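Local coordinates for protein CmeC (Campylobacter jejuni, PDB 4MT4) that probably serves as the trimeric outer membrane channel of a drug efflux system, as in other outer membrane factor proteins, at residues Glu11-Leu23 with Ile260-Arg272. Numbering follows the deposited sequence.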
ATOM      1  N   GLU B  11      -4.058 -11.834  28.875  1.00 79.65           N
ATOM      2  CA  GLU B  11      -5.485 -11.549  28.797  1.00 84.67           C
ATOM      3  C   GLU B  11      -5.765 -10.094  28.449  1.00 66.81           C
ATOM      4  O   GLU B  11      -5.042  -9.191  28.869  1.00 71.03           O
ATOM      5  CB  GLU B  11      -6.173 -11.895  30.118  1.00 85.11           C
ATOM      6  CG  GLU B  11      -6.147 -13.364  30.478  1.00 94.18           C
ATOM      7  CD  GLU B  11      -7.030 -13.674  31.669  1.00108.32           C
ATOM      8  OE1 GLU B  11      -8.156 -13.134  31.729  1.00112.20           O
ATOM      9  OE2 GLU B  11      -6.597 -14.446  32.548  1.00107.60           O
ATOM     10  N   ALA B  12      -6.822  -9.879  27.674  1.00 57.99           N
ATOM     11  CA  ALA B  12      -7.310  -8.537  27.399  1.00 60.53           C
ATOM     12  C   ALA B  12      -8.259  -8.114  28.512  1.00 57.98           C
ATOM     13  O   ALA B  12      -9.357  -8.653  28.641  1.00 63.24           O
ATOM     14  CB  ALA B  12      -7.999  -8.481  26.047  1.00 52.17           C
ATOM     15  N   ASN B  13      -7.824  -7.153  29.319  1.00 65.08           N
ATOM     16  CA  ASN B  13      -8.606  -6.694  30.459  1.00 56.16           C
ATOM     17  C   ASN B  13      -9.267  -5.346  30.198  1.00 59.16           C
ATOM     18  O   ASN B  13      -8.592  -4.345  29.969  1.00 56.52           O
ATOM     19  CB  ASN B  13      -7.726  -6.611  31.706  1.00 58.05           C
ATOM     20  CG  ASN B  13      -7.159  -7.960  32.109  1.00 75.35           C
ATOM     21  OD1 ASN B  13      -5.956  -8.103  32.326  1.00 71.26           O
ATOM     22  ND2 ASN B  13      -8.028  -8.961  32.204  1.00 67.46           N
ATOM     23  N   TYR B  14     -10.593  -5.334  30.234  1.00 53.37           N
ATOM     24  CA  TYR B  14     -11.359  -4.119  29.986  1.00 50.85           C
ATOM     25  C   TYR B  14     -12.708  -4.174  30.696  1.00 61.59           C
ATOM     26  O   TYR B  14     -13.211  -5.254  31.009  1.00 48.83           O
ATOM     27  CB  TYR B  14     -11.557  -3.904  28.481  1.00 45.84           C
ATOM     28  CG  TYR B  14     -12.257  -5.048  27.779  1.00 52.34           C
ATOM     29  CD1 TYR B  14     -11.536  -6.126  27.277  1.00 46.43           C
ATOM     30  CD2 TYR B  14     -13.636  -5.048  27.610  1.00 40.79           C
ATOM     31  CE1 TYR B  14     -12.169  -7.173  26.635  1.00 39.54           C
ATOM     32  CE2 TYR B  14     -14.277  -6.090  26.970  1.00 47.56           C
ATOM     33  CZ  TYR B  14     -13.539  -7.151  26.484  1.00 48.38           C
ATOM     34  OH  TYR B  14     -14.171  -8.193  25.843  1.00 51.38           O
ATOM     35  N   SER B  15     -13.287  -3.007  30.956  1.00 54.83           N
ATOM     36  CA  SER B  15     -14.584  -2.927  31.614  1.00 60.76           C
ATOM     37  C   SER B  15     -15.698  -2.758  30.589  1.00 61.11           C
ATOM     38  O   SER B  15     -15.508  -2.112  29.560  1.00 55.78           O
ATOM     39  CB  SER B  15     -14.609  -1.770  32.613  1.00 55.46           C
ATOM     40  OG  SER B  15     -13.540  -1.871  33.537  1.00 69.49           O
ATOM     41  N   ILE B  16     -16.857  -3.344  30.870  1.00 58.56           N
ATOM     42  CA  ILE B  16     -18.009  -3.206  29.984  1.00 66.21           C
ATOM     43  C   ILE B  16     -18.901  -2.051  30.433  1.00 62.09           C
ATOM     44  O   ILE B  16     -19.031  -1.779  31.627  1.00 64.04           O
ATOM     45  CB  ILE B  16     -18.842  -4.506  29.918  1.00 75.77           C
ATOM     46  CG1 ILE B  16     -19.392  -4.868  31.299  1.00 89.08           C
ATOM     47  CG2 ILE B  16     -18.009  -5.649  29.352  1.00 49.36           C
ATOM     48  CD1 ILE B  16     -20.243  -6.116  31.304  1.00 94.48           C
ATOM     49  N   ASP B  17     -19.512  -1.374  29.466  1.00 68.50           N
ATOM     50  CA  ASP B  17     -20.355  -0.217  29.753  1.00 49.35           C
ATOM     51  C   ASP B  17     -21.296   0.059  28.587  1.00 60.02           C
ATOM     52  O   ASP B  17     -20.866   0.523  27.532  1.00 63.44           O
ATOM     53  CB  ASP B  17     -19.494   1.014  30.047  1.00 63.74           C
ATOM     54  CG  ASP B  17     -20.318   2.273  30.228  1.00 77.53           C
ATOM     55  OD1 ASP B  17     -21.432   2.187  30.784  1.00 68.76           O
ATOM     56  OD2 ASP B  17     -19.848   3.352  29.812  1.00 72.05           O
ATOM     57  N   ASN B  18     -22.580  -0.216  28.790  1.00 66.20           N
ATOM     58  CA  ASN B  18     -23.568  -0.139  27.720  1.00 71.74           C
ATOM     59  C   ASN B  18     -24.142   1.258  27.510  1.00 74.56           C
ATOM     60  O   ASN B  18     -25.095   1.440  26.751  1.00 73.04           O
ATOM     61  CB  ASN B  18     -24.703  -1.122  27.997  1.00 73.42           C
ATOM     62  CG  ASN B  18     -24.241  -2.562  27.954  1.00 88.47           C
ATOM     63  OD1 ASN B  18     -24.094  -3.142  26.878  1.00 94.46           O
ATOM     64  ND2 ASN B  18     -24.008  -3.148  29.122  1.00 84.40           N
ATOM     65  N   LYS B  19     -23.556   2.239  28.184  1.00 62.59           N
ATOM     66  CA  LYS B  19     -23.983   3.627  28.048  1.00 73.34           C
ATOM     67  C   LYS B  19     -23.071   4.392  27.101  1.00 76.56           C
ATOM     68  O   LYS B  19     -23.335   5.542  26.757  1.00 74.35           O
ATOM     69  CB  LYS B  19     -24.013   4.308  29.416  1.00 85.18           C
ATOM     70  CG  LYS B  19     -25.089   3.757  30.324  1.00 85.27           C
ATOM     71  CD  LYS B  19     -26.458   3.921  29.690  1.00102.07           C
ATOM     72  CE  LYS B  19     -27.018   5.322  29.886  1.00109.36           C
ATOM     73  NZ  LYS B  19     -28.431   5.410  29.416  1.00 94.65           N
ATOM     74  N   LEU B  20     -22.000   3.733  26.674  1.00 71.31           N
ATOM     75  CA  LEU B  20     -20.985   4.365  25.842  1.00 66.85           C
ATOM     76  C   LEU B  20     -21.546   4.799  24.491  1.00 64.10           C
ATOM     77  O   LEU B  20     -21.177   5.847  23.965  1.00 60.58           O
ATOM     78  CB  LEU B  20     -19.801   3.417  25.640  1.00 52.61           C
ATOM     79  CG  LEU B  20     -18.652   3.940  24.772  1.00 52.47           C
ATOM     80  CD1 LEU B  20     -18.112   5.251  25.322  1.00 51.20           C
ATOM     81  CD2 LEU B  20     -17.546   2.903  24.666  1.00 64.48           C
ATOM     82  N   GLY B  21     -22.443   3.991  23.937  1.00 52.57           N
ATOM     83  CA  GLY B  21     -23.057   4.301  22.660  1.00 53.22           C
ATOM     84  C   GLY B  21     -24.567   4.406  22.744  1.00 61.38           C
ATOM     85  O   GLY B  21     -25.271   4.177  21.762  1.00 58.88           O
ATOM     86  N   ALA B  22     -25.068   4.752  23.923  1.00 60.84           N
ATOM     87  CA  ALA B  22     -26.506   4.880  24.127  1.00 69.26           C
ATOM     88  C   ALA B  22     -26.877   6.272  24.622  1.00 66.02           C
ATOM     89  O   ALA B  22     -26.255   6.799  25.543  1.00 65.72           O
ATOM     90  CB  ALA B  22     -26.996   3.823  25.104  1.00 63.01           C
ATOM     91  N   LEU B  23     -27.889   6.867  23.999  1.00 64.81           N
ATOM     92  CA  LEU B  23     -28.405   8.153  24.448  1.00 79.54           C
ATOM     93  C   LEU B  23     -29.187   7.973  25.745  1.00 81.22           C
ATOM     94  O   LEU B  23     -29.626   6.868  26.062  1.00 78.56           O
ATOM     95  CB  LEU B  23     -29.283   8.794  23.370  1.00 73.12           C
ATOM     96  CG  LEU B  23     -28.557   9.227  22.093  1.00 67.29           C
ATOM     97  CD1 LEU B  23     -29.533   9.803  21.082  1.00 56.85           C
ATOM     98  CD2 LEU B  23     -27.459  10.231  22.412  1.00 55.20           C
ATOM     99  N   ILE B 260     -28.596  -2.978  17.786  1.00 57.19           N
ATOM    100  CA  ILE B 260     -27.140  -3.018  17.744  1.00 65.37           C
ATOM    101  C   ILE B 260     -26.562  -2.705  19.122  1.00 61.57           C
ATOM    102  O   ILE B 260     -27.201  -2.019  19.921  1.00 64.42           O
ATOM    103  CB  ILE B 260     -26.575  -2.025  16.705  1.00 66.28           C
ATOM    104  CG1 ILE B 260     -26.977  -0.593  17.057  1.00 55.20           C
ATOM    105  CG2 ILE B 260     -27.044  -2.392  15.305  1.00 59.89           C
ATOM    106  CD1 ILE B 260     -26.412   0.444  16.113  1.00 51.15           C
ATOM    107  N   PRO B 261     -25.354  -3.219  19.411  1.00 70.17           N
ATOM    108  CA  PRO B 261     -24.696  -2.963  20.698  1.00 69.15           C
ATOM    109  C   PRO B 261     -24.500  -1.477  20.988  1.00 65.57           C
ATOM    110  O   PRO B 261     -24.308  -0.684  20.067  1.00 59.82           O
ATOM    111  CB  PRO B 261     -23.343  -3.665  20.542  1.00 62.89           C
ATOM    112  CG  PRO B 261     -23.597  -4.744  19.558  1.00 67.72           C
ATOM    113  CD  PRO B 261     -24.594  -4.178  18.589  1.00 66.97           C
ATOM    114  N   THR B 262     -24.557  -1.116  22.266  1.00 62.44           N
ATOM    115  CA  THR B 262     -24.316   0.255  22.695  1.00 59.68           C
ATOM    116  C   THR B 262     -23.090   0.305  23.596  1.00 61.34           C
ATOM    117  O   THR B 262     -22.657   1.374  24.024  1.00 62.64           O
ATOM    118  CB  THR B 262     -25.526   0.839  23.444  1.00 60.94           C
ATOM    119  OG1 THR B 262     -25.748   0.099  24.651  1.00 66.93           O
ATOM    120  CG2 THR B 262     -26.776   0.776  22.577  1.00 51.05           C
ATOM    121  N   GLY B 263     -22.543  -0.870  23.884  1.00 53.43           N
ATOM    122  CA  GLY B 263     -21.338  -0.998  24.682  1.00 53.12           C
ATOM    123  C   GLY B 263     -20.494  -2.141  24.152  1.00 60.22           C
ATOM    124  O   GLY B 263     -20.978  -2.959  23.371  1.00 53.39           O
ATOM    125  N   ILE B 264     -19.234  -2.203  24.568  1.00 48.63           N
ATOM    126  CA  ILE B 264     -18.340  -3.241  24.071  1.00 58.74           C
ATOM    127  C   ILE B 264     -18.738  -4.607  24.632  1.00 63.06           C
ATOM    128  O   ILE B 264     -19.193  -4.720  25.771  1.00 63.84           O
ATOM    129  CB  ILE B 264     -16.863  -2.928  24.409  1.00 58.71           C
ATOM    130  CG1 ILE B 264     -15.925  -3.888  23.671  1.00 49.58           C
ATOM    131  CG2 ILE B 264     -16.623  -2.954  25.915  1.00 51.49           C
ATOM    132  CD1 ILE B 264     -14.484  -3.448  23.663  1.00 40.21           C
ATOM    133  N   SER B 265     -18.587  -5.641  23.811  1.00 65.49           N
ATOM    134  CA  SER B 265     -18.948  -6.995  24.208  1.00 62.49           C
ATOM    135  C   SER B 265     -17.903  -7.601  25.137  1.00 61.02           C
ATOM    136  O   SER B 265     -16.738  -7.204  25.120  1.00 58.58           O
ATOM    137  CB  SER B 265     -19.126  -7.879  22.974  1.00 53.40           C
ATOM    138  OG  SER B 265     -19.377  -9.223  23.341  1.00 60.18           O
ATOM    139  N   SER B 266     -18.325  -8.568  25.947  1.00 48.34           N
ATOM    140  CA  SER B 266     -17.419  -9.240  26.870  1.00 65.31           C
ATOM    141  C   SER B 266     -16.631 -10.330  26.154  1.00 63.83           C
ATOM    142  O   SER B 266     -15.669 -10.876  26.696  1.00 60.45           O
ATOM    143  CB  SER B 266     -18.193  -9.834  28.047  1.00 51.82           C
ATOM    144  OG  SER B 266     -19.084 -10.845  27.612  1.00 72.22           O
ATOM    145  N   THR B 267     -17.049 -10.639  24.930  1.00 54.66           N
ATOM    146  CA  THR B 267     -16.389 -11.646  24.109  1.00 57.87           C
ATOM    147  C   THR B 267     -15.981 -11.075  22.754  1.00 59.59           C
ATOM    148  O   THR B 267     -16.102 -11.741  21.729  1.00 59.16           O
ATOM    149  CB  THR B 267     -17.296 -12.869  23.877  1.00 63.08           C
ATOM    150  OG1 THR B 267     -18.520 -12.447  23.264  1.00 57.07           O
ATOM    151  CG2 THR B 267     -17.609 -13.566  25.192  1.00 55.47           C
ATOM    152  N   ILE B 268     -15.496  -9.838  22.758  1.00 52.43           N
ATOM    153  CA  ILE B 268     -15.148  -9.137  21.525  1.00 50.69           C
ATOM    154  C   ILE B 268     -13.970  -9.802  20.807  1.00 57.35           C
ATOM    155  O   ILE B 268     -13.837  -9.703  19.585  1.00 45.78           O
ATOM    156  CB  ILE B 268     -14.819  -7.651  21.806  1.00 44.66           C
ATOM    157  CG1 ILE B 268     -14.669  -6.869  20.500  1.00 45.59           C
ATOM    158  CG2 ILE B 268     -13.572  -7.525  22.667  1.00 46.81           C
ATOM    159  CD1 ILE B 268     -15.906  -6.887  19.637  1.00 47.80           C
ATOM    160  N   LEU B 269     -13.127 -10.494  21.568  1.00 48.22           N
ATOM    161  CA  LEU B 269     -11.974 -11.178  21.000  1.00 55.48           C
ATOM    162  C   LEU B 269     -12.409 -12.363  20.149  1.00 47.28           C
ATOM    163  O   LEU B 269     -11.723 -12.746  19.201  1.00 48.59           O
ATOM    164  CB  LEU B 269     -11.026 -11.645  22.106  1.00 52.02           C
ATOM    165  CG  LEU B 269      -9.829 -10.751  22.441  1.00 53.82           C
ATOM    166  CD1 LEU B 269     -10.274  -9.359  22.861  1.00 59.70           C
ATOM    167  CD2 LEU B 269      -8.986 -11.399  23.525  1.00 46.01           C
ATOM    168  N   LEU B 270     -13.559 -12.937  20.491  1.00 53.36           N
ATOM    169  CA  LEU B 270     -14.077 -14.099  19.781  1.00 46.57           C
ATOM    170  C   LEU B 270     -15.077 -13.711  18.697  1.00 59.60           C
ATOM    171  O   LEU B 270     -15.623 -14.577  18.015  1.00 54.20           O
ATOM    172  CB  LEU B 270     -14.740 -15.069  20.762  1.00 53.65           C
ATOM    173  CG  LEU B 270     -13.883 -15.586  21.918  1.00 55.54           C
ATOM    174  CD1 LEU B 270     -14.720 -16.447  22.852  1.00 51.37           C
ATOM    175  CD2 LEU B 270     -12.683 -16.359  21.398  1.00 44.23           C
ATOM    176  N   GLN B 271     -15.315 -12.413  18.536  1.00 54.76           N
ATOM    177  CA  GLN B 271     -16.353 -11.953  17.619  1.00 54.50           C
ATOM    178  C   GLN B 271     -15.822 -11.145  16.437  1.00 55.61           C
ATOM    179  O   GLN B 271     -16.568 -10.844  15.506  1.00 48.26           O
ATOM    180  CB  GLN B 271     -17.390 -11.132  18.385  1.00 48.98           C
ATOM    181  CG  GLN B 271     -18.258 -11.972  19.306  1.00 60.72           C
ATOM    182  CD  GLN B 271     -19.119 -11.132  20.220  1.00 50.61           C
ATOM    183  OE1 GLN B 271     -18.730 -10.037  20.624  1.00 49.88           O
ATOM    184  NE2 GLN B 271     -20.299 -11.641  20.552  1.00 46.21           N
ATOM    185  N   ARG B 272     -14.541 -10.798  16.471  1.00 51.10           N
ATOM    186  CA  ARG B 272     -13.915 -10.109  15.346  1.00 43.58           C
ATOM    187  C   ARG B 272     -12.961 -11.035  14.594  1.00 47.45           C
ATOM    188  O   ARG B 272     -12.026 -11.580  15.180  1.00 48.02           O
ATOM    189  CB  ARG B 272     -13.168  -8.860  15.818  1.00 45.00           C
ATOM    190  CG  ARG B 272     -14.069  -7.677  16.155  1.00 44.09           C
ATOM    191  CD  ARG B 272     -13.249  -6.437  16.487  1.00 41.72           C
ATOM    192  NE  ARG B 272     -12.403  -6.031  15.369  1.00 41.54           N
ATOM    193  CZ  ARG B 272     -12.443  -4.833  14.795  1.00 44.56           C
ATOM    194  NH1 ARG B 272     -13.283  -3.910  15.243  1.00 48.15           N
ATOM    195  NH2 ARG B 272     -11.637  -4.554  13.781  1.00 34.28           N
TER
HETATM  196  O   HOH W   1     -12.896 -10.312  24.636  1.00 54.22           O
HETATM  197  O   HOH W   2     -18.469  -0.179  26.190  1.00 51.29           O
HETATM  198  O   HOH W   3     -24.994   1.887  19.136  1.00 50.58           O
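T262 meets the turns of 11-23 with both side chain and backbone. Its OG1 lies between the backbone N and the carbonyl carbon (chi1 64°) and donates to N18 O at 2.6 Å. T262 OG1 also accepts from T29 N. The methyl of A22 packs on T262 CB at 3.7 Å. T262 O accepts from G21 N at 2.6 Å, with the donor in the carbonyl plane but the hydrogen bond bent, 135° at the hydrogen. D17-L20 and K19-A22 are overlapping type I turns, which bring N18 O and G21 N to this one threonine. G263 passes close to N18, and its CA makes a CA-H...O contact with D17 O at 3.3 Å. A water then bridges D17 O and I264 N.

In this outer membrane factor fold, the contact ties the extended N-terminal arm to the loop leading into helix 273-293. F366 of helix 339-405 stacks edge-to-face with Y14, and N241 and Y245 of a neighbouring subunit bond the S15 backbone.

I264 CG2 packs obliquely on Y14 CD2 at 4.0 Å. S265 O sits at the ring edge and accepts from Y14 OH at 2.8 Å. I268 CG2 lies 3.8 Å from Y14 CZ. A second water, in the ring plane, donates to Y14 OH and accepts from L269 N. Both methyls of L269 reach A12 CB.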